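Local atomic coordinates of Esterase/lipase (Lactobacillus rhamnosus, PDB entry 4N5H), a protein that probably hydrolyses carboxylic esters as a serine esterase of the alpha/beta-hydrolase fold, and may also transfer acyl groups. Residues A9-S14 against G76-D81; R105-P108 against G114-Q117. The protein carries 1 engineered substitution. One frame throughout, in Å; residues are numbered along the deposited sequence.

Overall arrangement
Interactions 1 and 2 follow one another along the chain, with centres about 13 Å apart and on the same side of the molecule's centre. In interaction 1 the N-terminal helix 2-28 meets the loop after strand 66-72; in interaction 2 the loop after strand 98-102 packs on helix 112-129, which it leads into. Strands 66-72 and 98-102 are parallel neighbours in the central sheet, and their two loops touch. Trp77 O joins them, probably accepting from Leu107 N at 2.9 Å and from Gln115 NE2. Trp77 ends an HGGGW sequence, in related esterases part of the oxyanion-hole loop; the end of that loop, at Trp77 and Phe78, thus has contacts to both helices.

Interaction 1. Residues A9-S14 against G76-D81; sequences AKVQAS and GWFYGD
Gln12 and Phe78 bring the backbones closest, with their CA atoms 7.8 Å apart, where residues 9-14 of helix 2-28 pass the irregular loop 76-81. Of the residues in 76-81, Phe78 makes the direct contacts with 9-14; Tyr79 meets the same helix further along, its ring against Trp15 and its OH bonded to Asp22. Methyl CG1 of Val11 sits over the centre of the Phe78 ring, 3.9 Å from the centroid and only 11° off the ring normal, a well-centred CH-pi contact. CG1 lies anti to the backbone N of Val11 (chi1 170°), which carries that methyl out from the helix and onto the ring, and the two side chains cross at about a right angle. Gln12 reaches the ring's edge instead: its OE1 lies near the ring plane, 4.2 Å from Phe78 CD2. The other end of the same amide makes the polar link. Gln12 NE2 donates to a water at 2.7 Å, and this water donates in turn to the backbone O of Phe78, also at 2.7 Å, so one glutamine skirts the ring and ties the loop backbone to the helix through solvent. Replacing Phe78 with an alanine would probably leave Val11 CG1 without the ring face it rests on and open a gap between helix and loop. Gly76 O lies in the plane of the Phe78 ring at its edge. Helix 203-211 adds to the surroundings, with Tyr206 touching Val11 and meeting the Phe78 ring edge-to-face, while Leu8 and Trp15 extend the apolar contact along helix 2-28, placing the N-terminal helix across the loop between strand 66-72 and helix 86-94.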
ATOM      1  N   ALA A   9     -22.031 -23.462   7.804  1.00 29.30           N
ATOM      2  CA  ALA A   9     -20.621 -23.330   8.158  1.00 30.37           C
ATOM      3  C   ALA A   9     -19.687 -23.907   7.097  1.00 28.54           C
ATOM      4  O   ALA A   9     -18.633 -23.320   6.821  1.00 31.69           O
ATOM      5  CB  ALA A   9     -20.338 -23.897   9.579  1.00 32.68           C
ATOM      6  N   LYS A  10     -20.086 -24.972   6.429  1.00 27.09           N
ATOM      7  CA  LYS A  10     -19.314 -25.525   5.330  1.00 29.58           C
ATOM      8  C   LYS A  10     -19.257 -24.589   4.066  1.00 26.23           C
ATOM      9  O   LYS A  10     -18.206 -24.431   3.399  1.00 26.25           O
ATOM     10  CB  LYS A  10     -19.930 -26.813   4.897  1.00 35.04           C
ATOM     11  CG  LYS A  10     -19.407 -28.006   5.707  1.00 47.11           C
ATOM     12  CD  LYS A  10     -19.615 -29.299   4.945  1.00 50.16           C
ATOM     13  CE  LYS A  10     -19.122 -29.123   3.504  1.00 56.19           C
ATOM     14  NZ  LYS A  10     -18.439 -30.332   2.966  1.00 59.89           N
ATOM     15  N   VAL A  11     -20.424 -24.067   3.730  1.00 24.98           N
ATOM     16  CA  VAL A  11     -20.506 -23.120   2.607  1.00 24.33           C
ATOM     17  C   VAL A  11     -19.658 -21.906   2.917  1.00 25.36           C
ATOM     18  O   VAL A  11     -18.837 -21.494   2.091  1.00 23.37           O
ATOM     19  CB  VAL A  11     -21.974 -22.705   2.366  1.00 26.79           C
ATOM     20  CG1 VAL A  11     -22.056 -21.540   1.370  1.00 24.45           C
ATOM     21  CG2 VAL A  11     -22.754 -23.856   1.797  1.00 27.33           C
ATOM     22  N   GLN A  12     -19.801 -21.333   4.120  1.00 22.70           N
ATOM     23  CA  GLN A  12     -19.001 -20.146   4.478  1.00 28.27           C
ATOM     24  C   GLN A  12     -17.500 -20.420   4.515  1.00 28.88           C
ATOM     25  O   GLN A  12     -16.726 -19.536   4.145  1.00 27.10           O
ATOM     26  CB  GLN A  12     -19.482 -19.470   5.773  1.00 33.76           C
ATOM     27  CG  GLN A  12     -20.948 -19.075   5.743  1.00 36.63           C
ATOM     28  CD  GLN A  12     -21.295 -17.898   4.833  1.00 45.41           C
ATOM     29  OE1 GLN A  12     -22.315 -17.212   5.083  1.00 47.17           O
ATOM     30  NE2 GLN A  12     -20.462 -17.636   3.783  1.00 44.64           N
ATOM     31  N   ALA A  13     -17.062 -21.633   4.879  1.00 28.39           N
ATOM     32  CA  ALA A  13     -15.623 -21.960   4.818  1.00 28.60           C
ATOM     33  C   ALA A  13     -15.125 -22.016   3.374  1.00 26.51           C
ATOM     34  O   ALA A  13     -13.979 -21.609   3.107  1.00 33.29           O
ATOM     35  CB  ALA A  13     -15.320 -23.328   5.481  1.00 32.88           C
ATOM     36  N   SER A  14     -15.935 -22.538   2.457  1.00 25.62           N
ATOM     37  CA  SER A  14     -15.564 -22.596   1.043  1.00 25.58           C
ATOM     38  C   SER A  14     -15.406 -21.163   0.569  1.00 23.28           C
ATOM     39  O   SER A  14     -14.416 -20.831  -0.078  1.00 22.18           O
ATOM     40  CB  SER A  14     -16.588 -23.245   0.163  1.00 28.34           C
ATOM     41  OG  SER A  14     -16.754 -24.618   0.517  1.00 40.11           O
ATOM     42  N   GLY A  76     -21.603 -17.187  -5.838  1.00 16.10           N
ATOM     43  CA  GLY A  76     -22.473 -18.224  -5.323  1.00 15.27           C
ATOM     44  C   GLY A  76     -23.669 -17.790  -4.550  1.00 16.53           C
ATOM     45  O   GLY A  76     -24.214 -18.554  -3.710  1.00 16.57           O
ATOM     46  N   TRP A  77     -24.103 -16.528  -4.700  1.00 13.37           N
ATOM     47  CA  TRP A  77     -25.194 -15.901  -3.925  1.00 14.63           C
ATOM     48  C   TRP A  77     -24.959 -15.620  -2.449  1.00 14.69           C
ATOM     49  O   TRP A  77     -25.716 -14.869  -1.818  1.00 13.71           O
ATOM     50  CB  TRP A  77     -26.573 -16.617  -4.207  1.00 15.29           C
ATOM     51  CG  TRP A  77     -26.981 -16.941  -5.606  1.00 14.05           C
ATOM     52  CD1 TRP A  77     -27.608 -16.115  -6.476  1.00 14.13           C
ATOM     53  CD2 TRP A  77     -26.762 -18.152  -6.335  1.00 14.58           C
ATOM     54  NE1 TRP A  77     -27.806 -16.705  -7.638  1.00 14.05           N
ATOM     55  CE2 TRP A  77     -27.309 -17.970  -7.611  1.00 13.74           C
ATOM     56  CE3 TRP A  77     -26.185 -19.397  -6.006  1.00 17.30           C
ATOM     57  CZ2 TRP A  77     -27.302 -18.978  -8.616  1.00 17.02           C
ATOM     58  CZ3 TRP A  77     -26.193 -20.388  -6.936  1.00 18.38           C
ATOM     59  CH2 TRP A  77     -26.743 -20.185  -8.268  1.00 18.24           C
ATOM     60  N   PHE A  78     -23.814 -16.147  -1.952  1.00 16.27           N
ATOM     61  CA  PHE A  78     -23.399 -16.096  -0.553  1.00 14.66           C
ATOM     62  C   PHE A  78     -22.212 -15.180  -0.273  1.00 14.43           C
ATOM     63  O   PHE A  78     -21.864 -14.888   0.873  1.00 15.42           O
ATOM     64  CB  PHE A  78     -22.958 -17.521  -0.075  1.00 15.62           C
ATOM     65  CG  PHE A  78     -24.096 -18.436   0.350  1.00 18.83           C
ATOM     66  CD1 PHE A  78     -24.740 -19.238  -0.578  1.00 20.37           C
ATOM     67  CD2 PHE A  78     -24.483 -18.494   1.694  1.00 20.54           C
ATOM     68  CE1 PHE A  78     -25.755 -20.140  -0.207  1.00 22.43           C
ATOM     69  CE2 PHE A  78     -25.523 -19.380   2.054  1.00 21.30           C
ATOM     70  CZ  PHE A  78     -26.142 -20.151   1.115  1.00 20.38           C
ATOM     71  N   TYR A  79     -21.593 -14.665  -1.345  1.00 14.35           N
ATOM     72  CA  TYR A  79     -20.271 -14.026  -1.252  1.00 14.24           C
ATOM     73  C   TYR A  79     -20.209 -12.865  -2.235  1.00 12.87           C
ATOM     74  O   TYR A  79     -20.752 -12.892  -3.341  1.00 13.89           O
ATOM     75  CB  TYR A  79     -19.143 -15.014  -1.574  1.00 14.59           C
ATOM     76  CG  TYR A  79     -17.770 -14.484  -1.762  1.00 13.94           C
ATOM     77  CD1 TYR A  79     -17.248 -14.317  -3.004  1.00 14.96           C
ATOM     78  CD2 TYR A  79     -17.038 -14.035  -0.704  1.00 15.24           C
ATOM     79  CE1 TYR A  79     -15.999 -13.795  -3.189  1.00 17.32           C
ATOM     80  CE2 TYR A  79     -15.798 -13.451  -0.856  1.00 16.89           C
ATOM     81  CZ  TYR A  79     -15.261 -13.332  -2.135  1.00 17.80           C
ATOM     82  OH  TYR A  79     -13.985 -12.757  -2.378  1.00 17.96           O
ATOM     83  N   GLY A  80     -19.454 -11.855  -1.825  1.00 13.33           N
ATOM     84  CA  GLY A  80     -19.054 -10.786  -2.762  1.00 12.43           C
ATOM     85  C   GLY A  80     -19.616  -9.443  -2.345  1.00 13.97           C
ATOM     86  O   GLY A  80     -20.430  -9.303  -1.430  1.00 16.14           O
ATOM     87  N   ASP A  81     -19.191  -8.401  -3.069  1.00 12.83           N
ATOM     88  CA  ASP A  81     -19.669  -7.068  -2.823  1.00 13.02           C
ATOM     89  C   ASP A  81     -19.366  -6.196  -4.045  1.00 13.86           C
ATOM     90  O   ASP A  81     -18.893  -6.743  -5.041  1.00 13.85           O
ATOM     91  CB  ASP A  81     -19.065  -6.441  -1.530  1.00 15.49           C
ATOM     92  CG  ASP A  81     -17.554  -6.356  -1.544  1.00 18.93           C
ATOM     93  OD1 ASP A  81     -16.932  -6.198  -2.624  1.00 14.65           O
ATOM     94  OD2 ASP A  81     -16.911  -6.577  -0.441  1.00 20.05           O
TER
HETATM   95  O   HOH W   1     -19.685 -15.493   2.367  1.00 31.74           O

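Interaction 2. Residues R105-P108 against G114-Q117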
ATOM      1  N   ARG A 105     -27.603  -7.772  -1.129  1.00 14.16           N
ATOM      2  CA  ARG A 105     -27.554  -8.595   0.095  1.00 13.69           C
ATOM      3  C   ARG A 105     -27.317 -10.068  -0.254  1.00 12.86           C
ATOM      4  O   ARG A 105     -27.757 -10.556  -1.283  1.00 13.62           O
ATOM      5  CB  ARG A 105     -28.812  -8.374   0.950  1.00 14.01           C
ATOM      6  CG  ARG A 105     -28.924  -6.958   1.478  1.00 14.76           C
ATOM      7  CD  ARG A 105     -30.288  -6.646   2.012  1.00 14.41           C
ATOM      8  NE  ARG A 105     -31.295  -6.678   0.985  1.00 15.65           N
ATOM      9  CZ  ARG A 105     -32.605  -6.755   1.152  1.00 17.75           C
ATOM     10  NH1 ARG A 105     -33.115  -6.759   2.354  1.00 18.64           N
ATOM     11  NH2 ARG A 105     -33.379  -6.793   0.118  1.00 18.15           N
ATOM     12  N   LEU A 106     -26.711 -10.802   0.703  1.00 14.54           N
ATOM     13  CA  LEU A 106     -26.241 -12.125   0.432  1.00 14.36           C
ATOM     14  C   LEU A 106     -27.136 -13.182   1.169  1.00 15.66           C
ATOM     15  O   LEU A 106     -27.628 -12.902   2.250  1.00 15.70           O
ATOM     16  CB  LEU A 106     -24.818 -12.272   0.945  1.00 15.19           C
ATOM     17  CG  LEU A 106     -23.772 -11.354   0.237  1.00 16.21           C
ATOM     18  CD1 LEU A 106     -22.375 -11.552   0.780  1.00 16.77           C
ATOM     19  CD2 LEU A 106     -23.803 -11.547  -1.237  1.00 17.32           C
ATOM     20  N   LEU A 107     -27.222 -14.348   0.584  1.00 14.72           N
ATOM     21  CA  LEU A 107     -27.830 -15.503   1.326  1.00 16.31           C
ATOM     22  C   LEU A 107     -26.891 -15.711   2.494  1.00 18.83           C
ATOM     23  O   LEU A 107     -25.687 -15.522   2.410  1.00 18.25           O
ATOM     24  CB  LEU A 107     -27.836 -16.718   0.471  1.00 17.35           C
ATOM     25  CG  LEU A 107     -28.515 -16.737  -0.877  1.00 21.65           C
ATOM     26  CD1 LEU A 107     -28.591 -18.059  -1.525  1.00 20.72           C
ATOM     27  CD2 LEU A 107     -29.786 -16.036  -0.972  1.00 21.24           C
ATOM     28  N   PRO A 108     -27.422 -16.154   3.635  1.00 18.05           N
ATOM     29  CA  PRO A 108     -28.793 -16.598   3.874  1.00 18.46           C
ATOM     30  C   PRO A 108     -29.621 -15.474   4.534  1.00 21.34           C
ATOM     31  O   PRO A 108     -30.781 -15.683   4.877  1.00 22.82           O
ATOM     32  CB  PRO A 108     -28.541 -17.737   4.946  1.00 18.78           C
ATOM     33  CG  PRO A 108     -27.400 -17.193   5.722  1.00 20.68           C
ATOM     34  CD  PRO A 108     -26.495 -16.523   4.743  1.00 19.17           C
ATOM     35  N   GLY A 114     -34.991 -10.917  -2.406  1.00 13.81           N
ATOM     36  CA  GLY A 114     -34.280  -9.746  -1.791  1.00 12.41           C
ATOM     37  C   GLY A 114     -33.127  -9.364  -2.755  1.00 14.63           C
ATOM     38  O   GLY A 114     -32.924  -8.162  -2.961  1.00 13.30           O
ATOM     39  N   GLN A 115     -32.458 -10.329  -3.317  1.00 13.20           N
ATOM     40  CA  GLN A 115     -31.303 -10.066  -4.262  1.00 13.74           C
ATOM     41  C   GLN A 115     -31.781  -9.352  -5.513  1.00 13.28           C
ATOM     42  O   GLN A 115     -31.197  -8.344  -5.960  1.00 12.67           O
ATOM     43  CB  GLN A 115     -30.485 -11.324  -4.630  1.00 13.62           C
ATOM     44  CG  GLN A 115     -29.883 -11.895  -3.364  1.00 14.10           C
ATOM     45  CD  GLN A 115     -28.929 -12.997  -3.625  1.00 16.84           C
ATOM     46  OE1 GLN A 115     -29.097 -13.817  -4.530  1.00 18.46           O
ATOM     47  NE2 GLN A 115     -27.869 -12.999  -2.867  1.00 16.39           N
ATOM     48  N   ILE A 116     -32.873  -9.841  -6.087  1.00 13.67           N
ATOM     49  CA  ILE A 116     -33.480  -9.232  -7.256  1.00 13.58           C
ATOM     50  C   ILE A 116     -34.003  -7.843  -6.981  1.00 12.84           C
ATOM     51  O   ILE A 116     -33.774  -6.918  -7.756  1.00 13.08           O
ATOM     52  CB  ILE A 116     -34.592 -10.157  -7.841  1.00 12.98           C
ATOM     53  CG1 ILE A 116     -33.946 -11.485  -8.385  1.00 14.43           C
ATOM     54  CG2 ILE A 116     -35.427  -9.355  -8.828  1.00 15.02           C
ATOM     55  CD1 ILE A 116     -33.175 -11.319  -9.707  1.00 15.37           C
ATOM     56  N   GLN A 117     -34.578  -7.641  -5.803  1.00 12.39           N
ATOM     57  CA  GLN A 117     -35.068  -6.308  -5.415  1.00 13.61           C
ATOM     58  C   GLN A 117     -33.903  -5.330  -5.277  1.00 12.36           C
ATOM     59  O   GLN A 117     -34.009  -4.177  -5.745  1.00 12.97           O
ATOM     60  CB  GLN A 117     -35.883  -6.381  -4.144  1.00 13.94           C
ATOM     61  CG  GLN A 117     -37.231  -6.988  -4.410  1.00 14.90           C
ATOM     62  CD  GLN A 117     -38.122  -7.110  -3.121  1.00 19.97           C
ATOM     63  OE1 GLN A 117     -37.678  -6.875  -2.005  1.00 22.76           O
ATOM     64  NE2 GLN A 117     -39.382  -7.455  -3.309  1.00 20.72           N
TER
HETATM   65  O   HOH W   2     -36.173  -6.583  -0.114  1.00 35.62           O
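Gln115 NE2 donates to the backbone O of Arg105 at 2.9 Å, a nearly straight bond (159° at the hydrogen) that uses a lone pair in the carbonyl plane and lies close to the glutamine's own amide plane. The contact belongs to a strand-loop-helix unit of the alpha/beta-hydrolase fold: loop 105-108, after strand 98-102, folds back on helix 112-129. The same NE2 also bonds to Trp77 O, so the amide joins this loop to the neighbouring one through two acceptors. Beyond CG the Gln115 chain is extended (chi2 -172°), carrying the amide out from the helix to both.

Arg105 grips the helix by its charged end. Its strongest partner is Asp118, one turn on from Gly114, in a salt bridge through NE. NH2 adds a weak bond to Gly114 O at 3.4 Å, which approaches the edge of the guanidinium, and donates to a water in the guanidinium plane at 2.8 Å. Gly114 CA comes within 3.6 Å of Arg105 NH2, so the guanidinium lies close against the bare glycine backbone. Leu107, ahead of the cis peptide to Pro108, packs across Gln115 at about a right angle, its CD2 methyl 4.1 Å from the amide carbon CD.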